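PDB 4DG8: PA1221 from Pseudomonas aeruginosa, which belongs to the ANL superfamily of AMP-binding enzymes, carries a phosphopantetheine attachment site toward its C terminus, and binds adenosine monophosphate. Local coordinates for residues H42-R47 with Q204-V209; N235-L240 with L245-G250; D419-V422 with Y427-D430. One frame throughout, in Å; residues are numbered along the deposited sequence.

Contact 1: residues H42-R47 with Q204-V209; sequences HREAIR and QMRFLV
Arg206 reaches Glu44 with the end of its guanidinium, and both terminal nitrogens converge on one carboxylate oxygen: NH1 lies 2.7 Å from Glu44 OE1 and NH2 3.1 Å from the same atom. OE1 sits practically in the guanidinium plane, but the nitrogens lie out of the carboxylate plane, NH2 by 48°. The two flat groups are turned 47° apart, and NH1 comes in on the anti side of OE1 while NH2 stands above the carboxylate, on the same face. Glu44 gets there as a straight chain; the bend that brings Arg206 round lies at its third torsion (chi3 66°). Strands 44-48 and 206-209 are not neighbours in their four-stranded mixed sheet: 231-234 runs between and parallel to them, and the ion pair spans it, with Glu44, Arg47 and Arg206 all resting on Cys231. Arg47, folded at chi2 and chi3, probably joins as a third member, though its bond to Glu44 OE2 is doubtful because the position of that oxygen is less sure. Arg206 NH2 lies 3.7 Å from Arg47 NH2, over one face of the Arg47 guanidinium, where the shared acid probably offsets the two positive charges; it also donates to the carbonyl of Arg252.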
# COMPACT_ATOMS: atom_id res chain seq x y z
N HIS A 42 25.73 14.00 4.17
CA HIS A 42 26.23 13.03 5.15
C HIS A 42 25.29 12.57 6.28
O HIS A 42 25.69 11.79 7.14
CB HIS A 42 27.63 13.47 5.65
CG HIS A 42 28.59 13.64 4.51
ND1 HIS A 42 28.81 12.64 3.58
CD2 HIS A 42 29.31 14.71 4.09
CE1 HIS A 42 29.65 13.08 2.66
NE2 HIS A 42 29.97 14.32 2.95
N ARG A 43 24.04 13.04 6.27
CA ARG A 43 22.99 12.41 7.09
C ARG A 43 22.70 10.96 6.64
O ARG A 43 22.92 10.59 5.50
CB ARG A 43 21.69 13.22 7.01
CG ARG A 43 21.60 14.42 7.93
CD ARG A 43 20.16 14.94 7.91
NE ARG A 43 19.93 16.06 8.81
CZ ARG A 43 18.75 16.63 9.00
NH1 ARG A 43 17.68 16.18 8.35
NH2 ARG A 43 18.62 17.65 9.84
N GLU A 44 22.18 10.15 7.56
CA GLU A 44 21.92 8.73 7.28
C GLU A 44 20.60 8.52 6.50
O GLU A 44 19.51 8.85 6.97
CB GLU A 44 21.89 8.01 8.62
CG GLU A 44 21.86 6.52 8.55
CD GLU A 44 21.91 5.91 9.93
OE1 GLU A 44 21.33 6.52 10.85
OE2 GLU A 44 22.52 4.84 10.09
N ALA A 45 20.72 8.02 5.28
CA ALA A 45 19.57 7.75 4.41
C ALA A 45 18.95 6.37 4.61
O ALA A 45 17.76 6.18 4.43
CB ALA A 45 19.95 7.97 2.96
N ILE A 46 19.81 5.39 4.90
CA ILE A 46 19.39 4.00 5.04
C ILE A 46 20.15 3.38 6.20
O ILE A 46 21.37 3.47 6.25
CB ILE A 46 19.74 3.17 3.78
CG1 ILE A 46 19.08 3.71 2.51
CG2 ILE A 46 19.37 1.72 3.97
CD1 ILE A 46 19.53 2.96 1.25
N ARG A 47 19.44 2.71 7.09
CA ARG A 47 20.10 1.92 8.13
C ARG A 47 19.69 0.47 8.00
O ARG A 47 18.50 0.14 8.08
CB ARG A 47 19.74 2.44 9.53
CG ARG A 47 20.15 1.46 10.66
CD ARG A 47 21.63 1.54 10.95
NE ARG A 47 21.92 2.80 11.62
CZ ARG A 47 22.08 2.95 12.93
NH1 ARG A 47 22.03 1.89 13.73
NH2 ARG A 47 22.31 4.15 13.43
N GLN A 204 13.82 13.71 13.15
CA GLN A 204 14.79 12.85 12.45
C GLN A 204 14.15 11.95 11.41
O GLN A 204 14.87 11.31 10.61
CB GLN A 204 15.61 11.99 13.42
CG GLN A 204 16.59 12.76 14.30
CD GLN A 204 17.77 11.90 14.70
OE1 GLN A 204 17.69 11.10 15.64
NE2 GLN A 204 18.88 12.05 13.97
N MET A 205 12.83 11.86 11.43
CA MET A 205 12.09 11.13 10.40
C MET A 205 12.71 9.76 10.15
O MET A 205 13.02 9.42 9.00
CB MET A 205 12.00 11.94 9.10
CG MET A 205 11.19 13.23 9.26
SD MET A 205 9.49 12.83 9.69
CE MET A 205 8.74 12.67 8.06
N ARG A 206 12.88 8.95 11.20
CA ARG A 206 13.49 7.65 10.97
C ARG A 206 12.38 6.61 10.87
O ARG A 206 11.90 6.08 11.88
CB ARG A 206 14.48 7.32 12.09
CG ARG A 206 15.66 8.31 12.17
CD ARG A 206 16.59 7.99 13.33
NE ARG A 206 17.28 6.72 13.16
CZ ARG A 206 18.43 6.55 12.50
NH1 ARG A 206 19.03 7.58 11.91
NH2 ARG A 206 18.97 5.35 12.41
N PHE A 207 12.06 6.26 9.63
CA PHE A 207 10.90 5.44 9.34
C PHE A 207 11.25 3.98 9.32
O PHE A 207 12.22 3.58 8.68
CB PHE A 207 10.27 5.82 8.00
CG PHE A 207 9.16 6.79 8.12
CD1 PHE A 207 9.41 8.16 8.11
CD2 PHE A 207 7.86 6.35 8.31
CE1 PHE A 207 8.38 9.06 8.25
CE2 PHE A 207 6.82 7.26 8.44
CZ PHE A 207 7.07 8.60 8.41
N LEU A 208 10.47 3.19 10.03
CA LEU A 208 10.50 1.76 9.88
C LEU A 208 10.08 1.44 8.45
O LEU A 208 9.02 1.88 8.01
CB LEU A 208 9.53 1.12 10.87
CG LEU A 208 9.33 -0.38 10.66
CD1 LEU A 208 10.64 -1.10 10.92
CD2 LEU A 208 8.24 -0.92 11.57
N VAL A 209 10.92 0.73 7.73
CA VAL A 209 10.56 0.23 6.41
C VAL A 209 10.30 -1.26 6.53
O VAL A 209 11.22 -2.06 6.73
CB VAL A 209 11.66 0.49 5.37
CG1 VAL A 209 11.33 -0.24 4.03
CG2 VAL A 209 11.84 1.98 5.17

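Contact 2: residues N235-L240 with L245-G250; sequences NDLGPL and LRQLIG
Asn235 OD1 accepts two backbone N-H groups, from Leu237 N at 3.0 Å and Gly238 N at 3.3 Å, both from the same face of the amide; the first defines an Asx turn and the second an Asx motif. The other end of the amide closes the loop back on itself, since Asn235 ND2 donates to Gly238 O over 2.8 Å, with the acceptor practically in the amide plane. ND2 also bonds Asn210 OD1, so the rotation of the group is fixed from both ends. Across the contact there is no hydrogen bond, and the helix meets this braced turn mainly through methyl groups. Leu248 lies roughly perpendicular to Asn235, its CD1 3.6 Å from Asn235 CB. Its other branch, CD2, meets Leu237 CD1 at 3.6 Å as the two leucines run antiparallel, flank to flank. Leu237 CD1 also lies against the Gln247 side chain, whose amide nitrogen bonds Glu251. At the far end Leu240 turns CD1 inward (chi1 -166°, chi2 74°), to within 4.0 Å of Leu248 CD1 and 4.1 Å of Leu245 CB. The loop connects strand 231-234 to helix 242-250, and Leu240, Leu245 and Leu248 pack on Leu208 of strand 206-209, while Leu240 and Leu245 also touch helix 261-270.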
# COMPACT_ATOMS: atom_id res chain seq x y z
N ASN A 235 13.62 -3.19 7.85
CA ASN A 235 13.51 -4.38 8.64
C ASN A 235 14.05 -5.52 7.81
O ASN A 235 13.34 -6.12 7.00
CB ASN A 235 12.04 -4.68 8.99
CG ASN A 235 11.87 -6.08 9.62
OD1 ASN A 235 12.82 -6.64 10.15
ND2 ASN A 235 10.67 -6.63 9.54
N ASP A 236 15.32 -5.83 8.06
CA ASP A 236 16.01 -7.03 7.57
C ASP A 236 16.17 -8.07 8.67
O ASP A 236 17.02 -8.96 8.57
CB ASP A 236 17.34 -6.69 6.88
CG ASP A 236 18.19 -5.74 7.70
OD1 ASP A 236 17.89 -5.58 8.91
OD2 ASP A 236 19.15 -5.19 7.13
N LEU A 237 15.49 -7.86 9.79
CA LEU A 237 15.60 -8.77 10.94
C LEU A 237 14.71 -10.02 10.86
O LEU A 237 15.14 -11.12 11.18
CB LEU A 237 15.34 -8.01 12.24
CG LEU A 237 16.43 -6.98 12.55
CD1 LEU A 237 16.17 -6.31 13.88
CD2 LEU A 237 17.79 -7.66 12.56
N GLY A 238 13.47 -9.84 10.42
CA GLY A 238 12.52 -10.93 10.38
C GLY A 238 11.10 -10.40 10.42
O GLY A 238 10.90 -9.18 10.55
N PRO A 239 10.10 -11.30 10.31
CA PRO A 239 8.70 -10.88 10.35
C PRO A 239 8.45 -9.97 11.55
O PRO A 239 8.84 -10.30 12.68
CB PRO A 239 7.94 -12.20 10.53
CG PRO A 239 8.85 -13.26 9.91
CD PRO A 239 10.26 -12.77 10.21
N LEU A 240 7.80 -8.84 11.31
CA LEU A 240 7.65 -7.87 12.38
C LEU A 240 6.78 -8.43 13.51
O LEU A 240 5.65 -8.86 13.29
CB LEU A 240 7.08 -6.56 11.86
CG LEU A 240 7.24 -5.42 12.87
CD1 LEU A 240 8.69 -4.97 12.93
CD2 LEU A 240 6.34 -4.26 12.53
N LEU A 245 10.40 -5.44 16.44
CA LEU A 245 10.11 -4.00 16.53
C LEU A 245 10.98 -3.35 17.61
O LEU A 245 11.59 -2.28 17.38
CB LEU A 245 8.63 -3.73 16.82
CG LEU A 245 8.27 -2.24 16.88
CD1 LEU A 245 8.76 -1.52 15.60
CD2 LEU A 245 6.75 -1.99 17.13
N ARG A 246 11.01 -3.98 18.78
CA ARG A 246 11.84 -3.50 19.89
C ARG A 246 13.30 -3.34 19.47
O ARG A 246 13.97 -2.39 19.86
CB ARG A 246 11.75 -4.46 21.08
CG ARG A 246 10.59 -4.20 22.04
CD ARG A 246 10.63 -5.24 23.18
NE ARG A 246 9.47 -5.17 24.06
CZ ARG A 246 9.40 -4.43 25.16
NH1 ARG A 246 10.42 -3.67 25.53
NH2 ARG A 246 8.30 -4.44 25.91
N GLN A 247 13.80 -4.27 18.66
CA GLN A 247 15.18 -4.21 18.19
C GLN A 247 15.37 -3.06 17.22
O GLN A 247 16.36 -2.32 17.29
CB GLN A 247 15.54 -5.48 17.44
CG GLN A 247 16.51 -6.36 18.17
CD GLN A 247 16.91 -7.55 17.32
OE1 GLN A 247 16.07 -8.37 16.95
NE2 GLN A 247 18.19 -7.62 16.97
N LEU A 248 14.42 -2.93 16.31
CA LEU A 248 14.51 -1.92 15.27
C LEU A 248 14.45 -0.51 15.86
O LEU A 248 15.11 0.40 15.36
CB LEU A 248 13.42 -2.14 14.22
CG LEU A 248 13.66 -3.38 13.34
CD1 LEU A 248 12.45 -3.76 12.48
CD2 LEU A 248 14.93 -3.19 12.50
N ILE A 249 13.66 -0.32 16.92
CA ILE A 249 13.64 0.96 17.62
C ILE A 249 14.91 1.14 18.46
O ILE A 249 15.61 2.14 18.34
CB ILE A 249 12.40 1.08 18.53
CG1 ILE A 249 11.13 1.10 17.69
CG2 ILE A 249 12.53 2.30 19.45
CD1 ILE A 249 9.85 0.91 18.49
N GLY A 250 15.22 0.16 19.29
CA GLY A 250 16.32 0.27 20.24
C GLY A 250 17.70 0.21 19.63
O GLY A 250 18.58 0.99 20.00

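Contact 3: residues D419-V422 with Y427-D430; sequences DGQV and YRLD. With AMP (adenosine monophosphate), chain B.
Val422 and Leu429 form the tight part of the contact, an antiparallel hydrogen-bonded pair closed by two backbone bonds: Val422 N to Leu429 O at 3.0 Å and Leu429 N to Val422 O at 2.9 Å. Two CA-H...O contacts, from Gln421 CA to Leu429 O and from Arg428 CA to Val422 O, reinforce the seam. The side chains of the pair run alongside each other in the same direction, with Val422 CG2 4.1 Å from Leu429 CB; Leu434 covers Leu429 and Leu431 covers Val422, both from helix 431-439. The loose side is the start of 419-422. There Asp419 is exposed and does not touch the partner strand; a weak bond runs from Gln421 N to Asp419 OD1 (3.2 Å), while OD2 of that acid pairs with Arg417. The extended side chain of Gln421 runs obliquely over the aliphatic part of Arg428, their amide and guanidinium planes 70° apart. Beyond it, Arg428 presents a guanidinium face to adenosine monophosphate: O3P stands over the centre of the group, 3.0 Å from Arg428 CZ. NH1 also makes a salt bridge with Glu313. Lys423, the next residue of the first strand, bonds the ligand through NZ. Asp430, at the N-cap of helix 431-439, accepts from Ala433 N through OD1. The sequence around this two-stranded hairpin matches the A8 core motif of ANL enzymes, which here brings Arg428 and Lys423 to the nucleotide pocket.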
# COMPACT_ATOMS: atom_id res chain seq x y z
N ASP A 419 -20.25 -2.93 -1.58
CA ASP A 419 -19.86 -4.02 -2.46
C ASP A 419 -19.33 -5.19 -1.62
O ASP A 419 -19.45 -5.18 -0.40
CB ASP A 419 -18.85 -3.56 -3.52
CG ASP A 419 -17.56 -3.05 -2.91
OD1 ASP A 419 -17.40 -3.15 -1.67
OD2 ASP A 419 -16.69 -2.58 -3.68
N GLY A 420 -18.74 -6.19 -2.27
CA GLY A 420 -18.24 -7.34 -1.53
C GLY A 420 -16.75 -7.28 -1.26
O GLY A 420 -16.13 -8.28 -0.91
N GLN A 421 -16.16 -6.10 -1.41
CA GLN A 421 -14.72 -5.95 -1.29
C GLN A 421 -14.24 -6.08 0.16
O GLN A 421 -14.74 -5.39 1.05
CB GLN A 421 -14.28 -4.61 -1.87
CG GLN A 421 -12.83 -4.26 -1.58
CD GLN A 421 -12.42 -2.95 -2.24
OE1 GLN A 421 -12.44 -2.82 -3.47
NE2 GLN A 421 -12.05 -1.96 -1.43
N VAL A 422 -13.27 -6.96 0.38
CA VAL A 422 -12.71 -7.15 1.71
C VAL A 422 -11.22 -6.86 1.72
O VAL A 422 -10.58 -6.87 0.67
CB VAL A 422 -12.90 -8.59 2.18
CG1 VAL A 422 -14.38 -8.95 2.21
CG2 VAL A 422 -12.14 -9.53 1.27
N TYR A 427 -4.21 -6.56 1.12
CA TYR A 427 -4.78 -6.48 -0.22
C TYR A 427 -6.30 -6.33 -0.23
O TYR A 427 -7.01 -7.00 0.52
CB TYR A 427 -4.44 -7.75 -1.01
CG TYR A 427 -2.97 -8.00 -1.23
CD1 TYR A 427 -2.23 -7.19 -2.09
CD2 TYR A 427 -2.32 -9.07 -0.62
CE1 TYR A 427 -0.88 -7.43 -2.31
CE2 TYR A 427 -0.97 -9.32 -0.83
CZ TYR A 427 -0.26 -8.49 -1.68
OH TYR A 427 1.07 -8.71 -1.91
N ARG A 428 -6.81 -5.46 -1.10
CA ARG A 428 -8.23 -5.50 -1.43
C ARG A 428 -8.54 -6.75 -2.27
O ARG A 428 -7.76 -7.16 -3.14
CB ARG A 428 -8.66 -4.24 -2.17
CG ARG A 428 -8.66 -2.98 -1.34
CD ARG A 428 -8.92 -1.75 -2.22
NE ARG A 428 -7.85 -1.53 -3.19
CZ ARG A 428 -7.76 -0.45 -3.97
NH1 ARG A 428 -8.67 0.51 -3.88
NH2 ARG A 428 -6.75 -0.33 -4.83
N LEU A 429 -9.68 -7.35 -2.02
CA LEU A 429 -10.07 -8.53 -2.77
C LEU A 429 -11.55 -8.48 -3.06
O LEU A 429 -12.37 -8.25 -2.14
CB LEU A 429 -9.73 -9.79 -1.98
CG LEU A 429 -10.01 -11.09 -2.73
CD1 LEU A 429 -9.23 -11.10 -4.04
CD2 LEU A 429 -9.64 -12.28 -1.86
N ASP A 430 -11.89 -8.77 -4.31
CA ASP A 430 -13.29 -8.88 -4.68
C ASP A 430 -13.58 -10.33 -4.36
O ASP A 430 -13.29 -11.25 -5.14
CB ASP A 430 -13.44 -8.63 -6.18
CG ASP A 430 -14.89 -8.59 -6.62
OD1 ASP A 430 -15.75 -9.18 -5.94
OD2 ASP A 430 -15.15 -7.96 -7.69
P AMP B . -5.74 -0.07 -0.28
O1P AMP B . -5.19 -1.47 -0.50
O2P AMP B . -4.90 0.93 0.49
O3P AMP B . -6.09 0.47 -1.66
O5' AMP B . -7.18 -0.17 0.38
C5' AMP B . -8.02 0.97 0.46
C4' AMP B . -9.31 0.66 1.18
O4' AMP B . -9.03 0.14 2.50
C3' AMP B . -10.22 1.85 1.42
O3' AMP B . -10.99 2.20 0.28
C2' AMP B . -11.05 1.39 2.61
O2' AMP B . -12.07 0.50 2.19
C1' AMP B . -10.01 0.59 3.41
N9 AMP B . -9.36 1.42 4.45
C8 AMP B . -8.11 1.95 4.34
N7 AMP B . -7.77 2.66 5.44
C5 AMP B . -8.81 2.61 6.29
C6 AMP B . -9.10 3.16 7.65
N6 AMP B . -8.20 3.91 8.31
N1 AMP B . -10.30 2.86 8.21
C2 AMP B . -11.20 2.10 7.55
N3 AMP B . -10.99 1.58 6.32
C4 AMP B . -9.84 1.79 5.64

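The contacts follow one another along the chain without overlap, contact 3 coming much later than the first two. Contacts 1 and 2 are neighbours, their centres 14 Å apart, in the same part of the AMP-binding region. Edge strand 206-209 serves both, giving Arg206 to contact 1 and Leu208 to the packing of contact 2, where Leu208 CD1 lies 3.6 Å from Leu248 CD1. Strand 231-234 separates the strands of contact 1 and leads into loop 235-240; Val209 O lies 2.9 Å from Asn235 N, a probable hydrogen bond. Contact 3, centred about 34 Å from contact 1 and 30 Å from contact 2, lies across the chain's centre from contact 1; it alone reaches the bound nucleotide.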